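Local coordinates for Cg10997-pa (Drosophila melanogaster, PDB 2YV7), which might insert into membranes to form pH-dependent chloride ion channels, and folds in its soluble state like a glutathione transferase, at residues N113-I125 with R161-F174. Residues are numbered along the deposited sequence; the frame is centred on the assembly and turned at random.
Sequences NLFVQDKEVATLI and RNTRFLTGDTMCCF
With CG set anti to its carbonyl carbon (chi1 -61°), Phe174 swings its ring against Val121 and Ala122, while Val121, its CG1 anti to the backbone N (chi1 176°), lays that methyl 3.6 Å from Phe174 CG. In this GST-fold CLIC protein the linker from helix 111-114 into helix 119-125 packs on the loop that leads from helix 141-161 into the long helix 173-193. The ring is sandwiched, Cys173 SG standing over the centre of one face and Ala122 N over the rim of the other. Were Phe174 replaced, an alanine here would be likely to leave a gap between the start of helix 173-193 and Val121, with Ala122 CB and Val121 CG1 losing the ring they pack on. Each of the two helices is capped from within its own segment, by the residue at its N-cap: Asp118 OD1 accepts from Val121 N at 2.8 Å, whereas the Cys172 thiol takes only a weak bond from Phe174 N. The backbones meet directly where Cys173 N donates to Leu114 O (2.9 Å), and beside this bond Cys173 CB makes a CH-pi contact, 3.7 Å from the Phe115 ring centroid. Leu114 and Phe115 also touch helix 41-55 of the thioredoxin-like N-terminal domain. At the far end Leu166 CD1 meets Val121 CG1, and the guanidinium edge of Arg161 joins two acids in a salt-bridge network: NH2 makes a weak, long bond to Asp118 OD2 at 3.4 Å and a shorter one to Glu120 OE2 at 2.9 Å, reached from above the carboxylate plane.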
ATOM      1  N   ASN A 113      18.306  -4.197   3.178  1.00 39.48           N
ATOM      2  CA  ASN A 113      18.001  -5.021   2.013  1.00 44.61           C
ATOM      3  C   ASN A 113      16.643  -4.669   1.398  1.00 41.70           C
ATOM      4  O   ASN A 113      16.455  -4.821   0.209  1.00 43.36           O
ATOM      5  CB  ASN A 113      18.043  -6.520   2.365  1.00 50.94           C
ATOM      6  CG  ASN A 113      19.356  -6.939   3.062  1.00 56.06           C
ATOM      7  OD1 ASN A 113      20.457  -6.587   2.620  1.00 53.76           O
ATOM      8  ND2 ASN A 113      19.232  -7.705   4.151  1.00 54.99           N
ATOM      9  N   LEU A 114      15.693  -4.203   2.203  1.00 40.96           N
ATOM     10  CA  LEU A 114      14.352  -3.933   1.689  1.00 36.58           C
ATOM     11  C   LEU A 114      14.366  -2.577   0.954  1.00 33.96           C
ATOM     12  O   LEU A 114      13.684  -2.372  -0.067  1.00 33.28           O
ATOM     13  CB  LEU A 114      13.354  -3.917   2.846  1.00 39.23           C
ATOM     14  CG  LEU A 114      11.856  -3.910   2.568  1.00 42.08           C
ATOM     15  CD1 LEU A 114      11.481  -5.233   1.920  1.00 40.39           C
ATOM     16  CD2 LEU A 114      11.038  -3.670   3.858  1.00 39.67           C
ATOM     17  N   PHE A 115      15.132  -1.644   1.484  1.00 31.54           N
ATOM     18  CA  PHE A 115      15.271  -0.343   0.874  1.00 38.36           C
ATOM     19  C   PHE A 115      16.402  -0.308  -0.161  1.00 41.67           C
ATOM     20  O   PHE A 115      17.412   0.345   0.023  1.00 47.73           O
ATOM     21  CB  PHE A 115      15.339   0.745   1.940  1.00 41.12           C
ATOM     22  CG  PHE A 115      14.009   1.012   2.595  1.00 41.25           C
ATOM     23  CD1 PHE A 115      13.493   0.136   3.545  1.00 39.88           C
ATOM     24  CD2 PHE A 115      13.246   2.131   2.230  1.00 40.66           C
ATOM     25  CE1 PHE A 115      12.264   0.370   4.158  1.00 41.36           C
ATOM     26  CE2 PHE A 115      11.989   2.379   2.827  1.00 38.94           C
ATOM     27  CZ  PHE A 115      11.489   1.486   3.795  1.00 40.64           C
ATOM     28  N   VAL A 116      16.194  -1.038  -1.258  1.00 45.54           N
ATOM     29  CA  VAL A 116      17.125  -1.107  -2.405  1.00 40.96           C
ATOM     30  C   VAL A 116      17.360   0.306  -2.890  1.00 47.00           C
ATOM     31  O   VAL A 116      16.451   1.121  -2.829  1.00 43.07           O
ATOM     32  CB  VAL A 116      16.530  -1.941  -3.599  1.00 46.53           C
ATOM     33  CG1 VAL A 116      17.460  -1.924  -4.847  1.00 46.40           C
ATOM     34  CG2 VAL A 116      16.248  -3.365  -3.194  1.00 42.21           C
ATOM     35  N   GLN A 117      18.579   0.596  -3.344  1.00 44.54           N
ATOM     36  CA  GLN A 117      18.874   1.873  -3.993  1.00 51.74           C
ATOM     37  C   GLN A 117      18.629   1.736  -5.488  1.00 48.23           C
ATOM     38  O   GLN A 117      19.306   0.973  -6.183  1.00 50.13           O
ATOM     39  CB  GLN A 117      20.311   2.353  -3.707  1.00 58.27           C
ATOM     40  CG  GLN A 117      20.758   2.260  -2.240  1.00 64.50           C
ATOM     41  CD  GLN A 117      20.301   3.443  -1.377  1.00 65.37           C
ATOM     42  OE1 GLN A 117      19.098   3.659  -1.163  1.00 67.06           O
ATOM     43  NE2 GLN A 117      21.276   4.200  -0.849  1.00 66.27           N
ATOM     44  N   ASP A 118      17.604   2.437  -5.975  1.00 50.67           N
ATOM     45  CA  ASP A 118      17.271   2.420  -7.389  1.00 43.82           C
ATOM     46  C   ASP A 118      16.564   3.739  -7.708  1.00 42.00           C
ATOM     47  O   ASP A 118      15.344   3.827  -7.633  1.00 34.03           O
ATOM     48  CB  ASP A 118      16.425   1.189  -7.741  1.00 45.53           C
ATOM     49  CG  ASP A 118      16.231   1.015  -9.250  1.00 49.67           C
ATOM     50  OD1 ASP A 118      16.114   2.042  -9.957  1.00 48.46           O
ATOM     51  OD2 ASP A 118      16.186  -0.148  -9.746  1.00 49.80           O
ATOM     52  N   LYS A 119      17.334   4.768  -8.055  1.00 40.76           N
ATOM     53  CA  LYS A 119      16.769   6.083  -8.349  1.00 38.83           C
ATOM     54  C   LYS A 119      15.843   6.041  -9.557  1.00 34.70           C
ATOM     55  O   LYS A 119      14.887   6.812  -9.636  1.00 31.33           O
ATOM     56  CB  LYS A 119      17.883   7.121  -8.587  1.00 51.63           C
ATOM     57  CG  LYS A 119      18.699   7.439  -7.351  1.00 56.36           C
ATOM     58  CD  LYS A 119      19.288   8.845  -7.426  1.00 57.98           C
ATOM     59  CE  LYS A 119      20.007   9.271  -6.116  1.00 60.12           C
ATOM     60  NZ  LYS A 119      19.134   9.197  -4.887  1.00 59.24           N
ATOM     61  N   GLU A 120      16.142   5.141 -10.489  1.00 32.64           N
ATOM     62  CA  GLU A 120      15.343   4.910 -11.668  1.00 36.82           C
ATOM     63  C   GLU A 120      13.886   4.554 -11.291  1.00 31.82           C
ATOM     64  O   GLU A 120      12.888   5.170 -11.801  1.00 27.79           O
ATOM     65  CB  GLU A 120      16.018   3.810 -12.494  1.00 47.22           C
ATOM     66  CG  GLU A 120      15.448   3.544 -13.871  1.00 50.87           C
ATOM     67  CD  GLU A 120      16.481   2.900 -14.816  1.00 53.05           C
ATOM     68  OE1 GLU A 120      17.444   3.613 -15.203  1.00 52.39           O
ATOM     69  OE2 GLU A 120      16.310   1.704 -15.185  1.00 52.30           O
ATOM     70  N   VAL A 121      13.788   3.595 -10.377  1.00 31.63           N
ATOM     71  CA  VAL A 121      12.503   3.160  -9.884  1.00 28.14           C
ATOM     72  C   VAL A 121      11.819   4.261  -9.054  1.00 29.27           C
ATOM     73  O   VAL A 121      10.620   4.481  -9.222  1.00 26.57           O
ATOM     74  CB  VAL A 121      12.561   1.807  -9.163  1.00 30.61           C
ATOM     75  CG1 VAL A 121      11.164   1.479  -8.599  1.00 31.01           C
ATOM     76  CG2 VAL A 121      13.019   0.701 -10.131  1.00 31.01           C
ATOM     77  N   ALA A 122      12.540   4.928  -8.161  1.00 25.45           N
ATOM     78  CA  ALA A 122      11.934   6.055  -7.412  1.00 23.62           C
ATOM     79  C   ALA A 122      11.307   7.035  -8.373  1.00 27.98           C
ATOM     80  O   ALA A 122      10.168   7.447  -8.203  1.00 25.66           O
ATOM     81  CB  ALA A 122      12.954   6.769  -6.614  1.00 28.61           C
ATOM     82  N   THR A 123      12.042   7.400  -9.416  1.00 28.25           N
ATOM     83  CA  THR A 123      11.534   8.451 -10.307  1.00 24.64           C
ATOM     84  C   THR A 123      10.346   7.908 -11.107  1.00 23.24           C
ATOM     85  O   THR A 123       9.369   8.624 -11.406  1.00 25.46           O
ATOM     86  CB  THR A 123      12.622   8.838 -11.308  1.00 32.77           C
ATOM     87  OG1 THR A 123      13.715   9.466 -10.617  1.00 29.74           O
ATOM     88  CG2 THR A 123      12.018   9.850 -12.326  1.00 28.48           C
ATOM     89  N   LEU A 124      10.459   6.634 -11.485  1.00 22.21           N
ATOM     90  CA  LEU A 124       9.406   5.936 -12.227  1.00 25.04           C
ATOM     91  C   LEU A 124       8.035   6.055 -11.557  1.00 27.31           C
ATOM     92  O   LEU A 124       7.036   6.256 -12.213  1.00 26.94           O
ATOM     93  CB  LEU A 124       9.759   4.465 -12.447  1.00 31.22           C
ATOM     94  CG  LEU A 124       8.721   3.553 -13.128  1.00 29.27           C
ATOM     95  CD1 LEU A 124       8.740   3.894 -14.615  1.00 37.02           C
ATOM     96  CD2 LEU A 124       9.146   2.096 -12.899  1.00 31.43           C
ATOM     97  N   ILE A 125       7.977   5.815 -10.244  1.00 25.20           N
ATOM     98  CA  ILE A 125       6.673   5.766  -9.591  1.00 24.40           C
ATOM     99  C   ILE A 125       6.233   7.081  -8.926  1.00 24.32           C
ATOM    100  O   ILE A 125       5.112   7.205  -8.463  1.00 25.18           O
ATOM    101  CB  ILE A 125       6.610   4.608  -8.599  1.00 22.99           C
ATOM    102  CG1 ILE A 125       7.588   4.818  -7.410  1.00 24.35           C
ATOM    103  CG2 ILE A 125       6.954   3.268  -9.328  1.00 25.95           C
ATOM    104  CD1 ILE A 125       7.450   3.706  -6.255  1.00 28.52           C
ATOM    105  N   ARG A 161      12.545  -5.128 -17.767  1.00 35.78           N
ATOM    106  CA  ARG A 161      13.313  -5.808 -16.707  1.00 37.25           C
ATOM    107  C   ARG A 161      13.027  -7.296 -16.655  1.00 37.68           C
ATOM    108  O   ARG A 161      13.905  -8.067 -16.298  1.00 44.64           O
ATOM    109  CB  ARG A 161      13.131  -5.108 -15.349  1.00 38.03           C
ATOM    110  CG  ARG A 161      13.603  -3.594 -15.305  1.00 45.06           C
ATOM    111  CD  ARG A 161      15.106  -3.442 -14.982  1.00 42.05           C
ATOM    112  NE  ARG A 161      15.537  -2.076 -14.636  1.00 47.37           N
ATOM    113  CZ  ARG A 161      15.634  -1.590 -13.391  1.00 45.59           C
ATOM    114  NH1 ARG A 161      15.297  -2.335 -12.346  1.00 47.71           N
ATOM    115  NH2 ARG A 161      16.041  -0.344 -13.179  1.00 47.61           N
ATOM    116  N   ASN A 162      11.821  -7.723 -17.033  1.00 34.16           N
ATOM    117  CA  ASN A 162      11.369  -9.108 -16.915  1.00 34.31           C
ATOM    118  C   ASN A 162      11.756  -9.754 -15.586  1.00 39.40           C
ATOM    119  O   ASN A 162      12.272 -10.855 -15.546  1.00 37.73           O
ATOM    120  CB  ASN A 162      11.827  -9.958 -18.107  1.00 45.41           C
ATOM    121  CG  ASN A 162      10.880 -11.121 -18.391  1.00 47.48           C
ATOM    122  OD1 ASN A 162       9.654 -10.951 -18.443  1.00 52.19           O
ATOM    123  ND2 ASN A 162      11.438 -12.308 -18.564  1.00 49.88           N
ATOM    124  N   THR A 163      11.516  -9.033 -14.499  1.00 33.11           N
ATOM    125  CA  THR A 163      11.678  -9.562 -13.153  1.00 36.56           C
ATOM    126  C   THR A 163      10.277  -9.576 -12.545  1.00 35.22           C
ATOM    127  O   THR A 163       9.358  -8.946 -13.097  1.00 33.92           O
ATOM    128  CB  THR A 163      12.631  -8.713 -12.352  1.00 36.95           C
ATOM    129  OG1 THR A 163      12.215  -7.322 -12.393  1.00 38.94           O
ATOM    130  CG2 THR A 163      14.049  -8.827 -12.937  1.00 39.12           C
ATOM    131  N   ARG A 164      10.105 -10.331 -11.463  1.00 33.68           N
ATOM    132  CA  ARG A 164       8.793 -10.528 -10.877  1.00 32.55           C
ATOM    133  C   ARG A 164       8.376  -9.182 -10.293  1.00 33.71           C
ATOM    134  O   ARG A 164       7.233  -8.815 -10.448  1.00 33.24           O
ATOM    135  CB  ARG A 164       8.756 -11.578  -9.764  1.00 32.69           C
ATOM    136  CG  ARG A 164       7.362 -11.853  -9.229  1.00 39.93           C
ATOM    137  CD  ARG A 164       7.345 -12.925  -8.204  1.00 42.57           C
ATOM    138  NE  ARG A 164       7.198 -14.187  -8.883  1.00 50.36           N
ATOM    139  CZ  ARG A 164       6.210 -15.046  -8.675  1.00 50.65           C
ATOM    140  NH1 ARG A 164       5.260 -14.806  -7.770  1.00 53.42           N
ATOM    141  NH2 ARG A 164       6.206 -16.173  -9.368  1.00 54.62           N
ATOM    142  N   PHE A 165       9.317  -8.478  -9.672  1.00 30.80           N
ATOM    143  CA  PHE A 165       8.962  -7.194  -9.018  1.00 31.33           C
ATOM    144  C   PHE A 165       9.742  -6.005  -9.588  1.00 29.95           C
ATOM    145  O   PHE A 165      10.463  -6.149 -10.571  1.00 29.50           O
ATOM    146  CB  PHE A 165       9.179  -7.374  -7.512  1.00 29.36           C
ATOM    147  CG  PHE A 165       8.348  -8.474  -6.928  1.00 28.79           C
ATOM    148  CD1 PHE A 165       6.960  -8.369  -6.862  1.00 30.96           C
ATOM    149  CD2 PHE A 165       8.974  -9.648  -6.442  1.00 32.96           C
ATOM    150  CE1 PHE A 165       6.186  -9.387  -6.295  1.00 32.39           C
ATOM    151  CE2 PHE A 165       8.194 -10.666  -5.852  1.00 31.33           C
ATOM    152  CZ  PHE A 165       6.818 -10.528  -5.791  1.00 29.46           C
ATOM    153  N   LEU A 166       9.592  -4.811  -9.018  1.00 25.70           N
ATOM    154  CA  LEU A 166      10.139  -3.638  -9.704  1.00 26.42           C
ATOM    155  C   LEU A 166      11.684  -3.672  -9.855  1.00 29.91           C
ATOM    156  O   LEU A 166      12.218  -3.127 -10.802  1.00 29.92           O
ATOM    157  CB  LEU A 166       9.816  -2.337  -8.975  1.00 24.69           C
ATOM    158  CG  LEU A 166       8.382  -1.866  -9.130  1.00 24.61           C
ATOM    159  CD1 LEU A 166       7.995  -0.888  -8.041  1.00 26.20           C
ATOM    160  CD2 LEU A 166       8.204  -1.178 -10.534  1.00 26.41           C
ATOM    161  N   THR A 167      12.398  -4.190  -8.876  1.00 26.88           N
ATOM    162  CA  THR A 167      13.862  -4.092  -8.926  1.00 32.41           C
ATOM    163  C   THR A 167      14.523  -5.469  -9.016  1.00 34.11           C
ATOM    164  O   THR A 167      15.754  -5.561  -8.938  1.00 37.22           O
ATOM    165  CB  THR A 167      14.450  -3.377  -7.690  1.00 31.22           C
ATOM    166  OG1 THR A 167      14.172  -4.208  -6.566  1.00 30.86           O
ATOM    167  CG2 THR A 167      13.799  -1.979  -7.458  1.00 27.29           C
ATOM    168  N   GLY A 168      13.722  -6.513  -9.182  1.00 30.29           N
ATOM    169  CA  GLY A 168      14.211  -7.915  -9.229  1.00 32.36           C
ATOM    170  C   GLY A 168      13.164  -8.938  -8.849  1.00 38.83           C
ATOM    171  O   GLY A 168      11.966  -8.632  -8.880  1.00 37.36           O
ATOM    172  N   ASP A 169      13.580 -10.156  -8.460  1.00 33.07           N
ATOM    173  CA  ASP A 169      12.587 -11.159  -8.127  1.00 36.05           C
ATOM    174  C   ASP A 169      12.126 -11.165  -6.672  1.00 35.13           C
ATOM    175  O   ASP A 169      11.289 -11.969  -6.328  1.00 35.81           O
ATOM    176  CB  ASP A 169      12.986 -12.548  -8.619  1.00 41.45           C
ATOM    177  CG  ASP A 169      13.259 -12.586 -10.143  1.00 49.47           C
ATOM    178  OD1 ASP A 169      12.480 -11.966 -10.934  1.00 39.45           O
ATOM    179  OD2 ASP A 169      14.263 -13.253 -10.561  1.00 47.15           O
ATOM    180  N   THR A 170      12.706 -10.289  -5.845  1.00 33.75           N
ATOM    181  CA  THR A 170      12.361 -10.109  -4.442  1.00 35.12           C
ATOM    182  C   THR A 170      11.659  -8.752  -4.261  1.00 31.51           C
ATOM    183  O   THR A 170      12.041  -7.781  -4.930  1.00 31.56           O
ATOM    184  CB  THR A 170      13.683 -10.076  -3.588  1.00 39.73           C
ATOM    185  OG1 THR A 170      14.224 -11.396  -3.509  1.00 43.08           O
ATOM    186  CG2 THR A 170      13.458  -9.551  -2.156  1.00 44.39           C
ATOM    187  N   MET A 171      10.689  -8.699  -3.352  1.00 27.43           N
ATOM    188  CA  MET A 171      10.025  -7.457  -2.975  1.00 33.19           C
ATOM    189  C   MET A 171      10.985  -6.443  -2.409  1.00 33.04           C
ATOM    190  O   MET A 171      11.873  -6.780  -1.613  1.00 30.88           O
ATOM    191  CB  MET A 171       8.883  -7.725  -1.974  1.00 27.22           C
ATOM    192  CG  MET A 171       7.722  -8.437  -2.572  1.00 28.40           C
ATOM    193  SD  MET A 171       6.708  -7.229  -3.470  1.00 28.93           S
ATOM    194  CE  MET A 171       6.205  -6.100  -2.174  1.00 26.43           C
ATOM    195  N   CYS A 172      10.816  -5.184  -2.828  1.00 30.04           N
ATOM    196  CA  CYS A 172      11.464  -4.088  -2.119  1.00 29.33           C
ATOM    197  C   CYS A 172      10.481  -2.989  -1.698  1.00 22.92           C
ATOM    198  O   CYS A 172       9.242  -3.053  -1.956  1.00 26.31           O
ATOM    199  CB  CYS A 172      12.605  -3.475  -2.952  1.00 28.53           C
ATOM    200  SG  CYS A 172      11.974  -2.603  -4.362  1.00 32.39           S
ATOM    201  N   CYS A 173      11.028  -1.970  -1.065  1.00 23.64           N
ATOM    202  CA  CYS A 173      10.286  -0.802  -0.582  1.00 26.08           C
ATOM    203  C   CYS A 173       9.354  -0.191  -1.652  1.00 30.68           C
ATOM    204  O   CYS A 173       8.262   0.338  -1.337  1.00 26.23           O
ATOM    205  CB  CYS A 173      11.218   0.282  -0.004  1.00 29.92           C
ATOM    206  SG  CYS A 173      12.485   0.825  -1.162  1.00 30.50           S
ATOM    207  N   PHE A 174       9.839  -0.164  -2.896  1.00 25.55           N
ATOM    208  CA  PHE A 174       9.104   0.527  -3.967  1.00 23.45           C
ATOM    209  C   PHE A 174       7.868  -0.267  -4.332  1.00 22.01           C
ATOM    210  O   PHE A 174       6.854   0.321  -4.710  1.00 22.39           O
ATOM    211  CB  PHE A 174       9.986   0.704  -5.215  1.00 25.81           C
ATOM    212  CG  PHE A 174      11.244   1.560  -4.952  1.00 26.04           C
ATOM    213  CD1 PHE A 174      11.105   2.881  -4.559  1.00 29.05           C
ATOM    214  CD2 PHE A 174      12.511   1.040  -5.143  1.00 27.83           C
ATOM    215  CE1 PHE A 174      12.274   3.708  -4.307  1.00 28.66           C
ATOM    216  CE2 PHE A 174      13.643   1.830  -4.878  1.00 26.38           C
ATOM    217  CZ  PHE A 174      13.511   3.152  -4.496  1.00 29.38           C
TER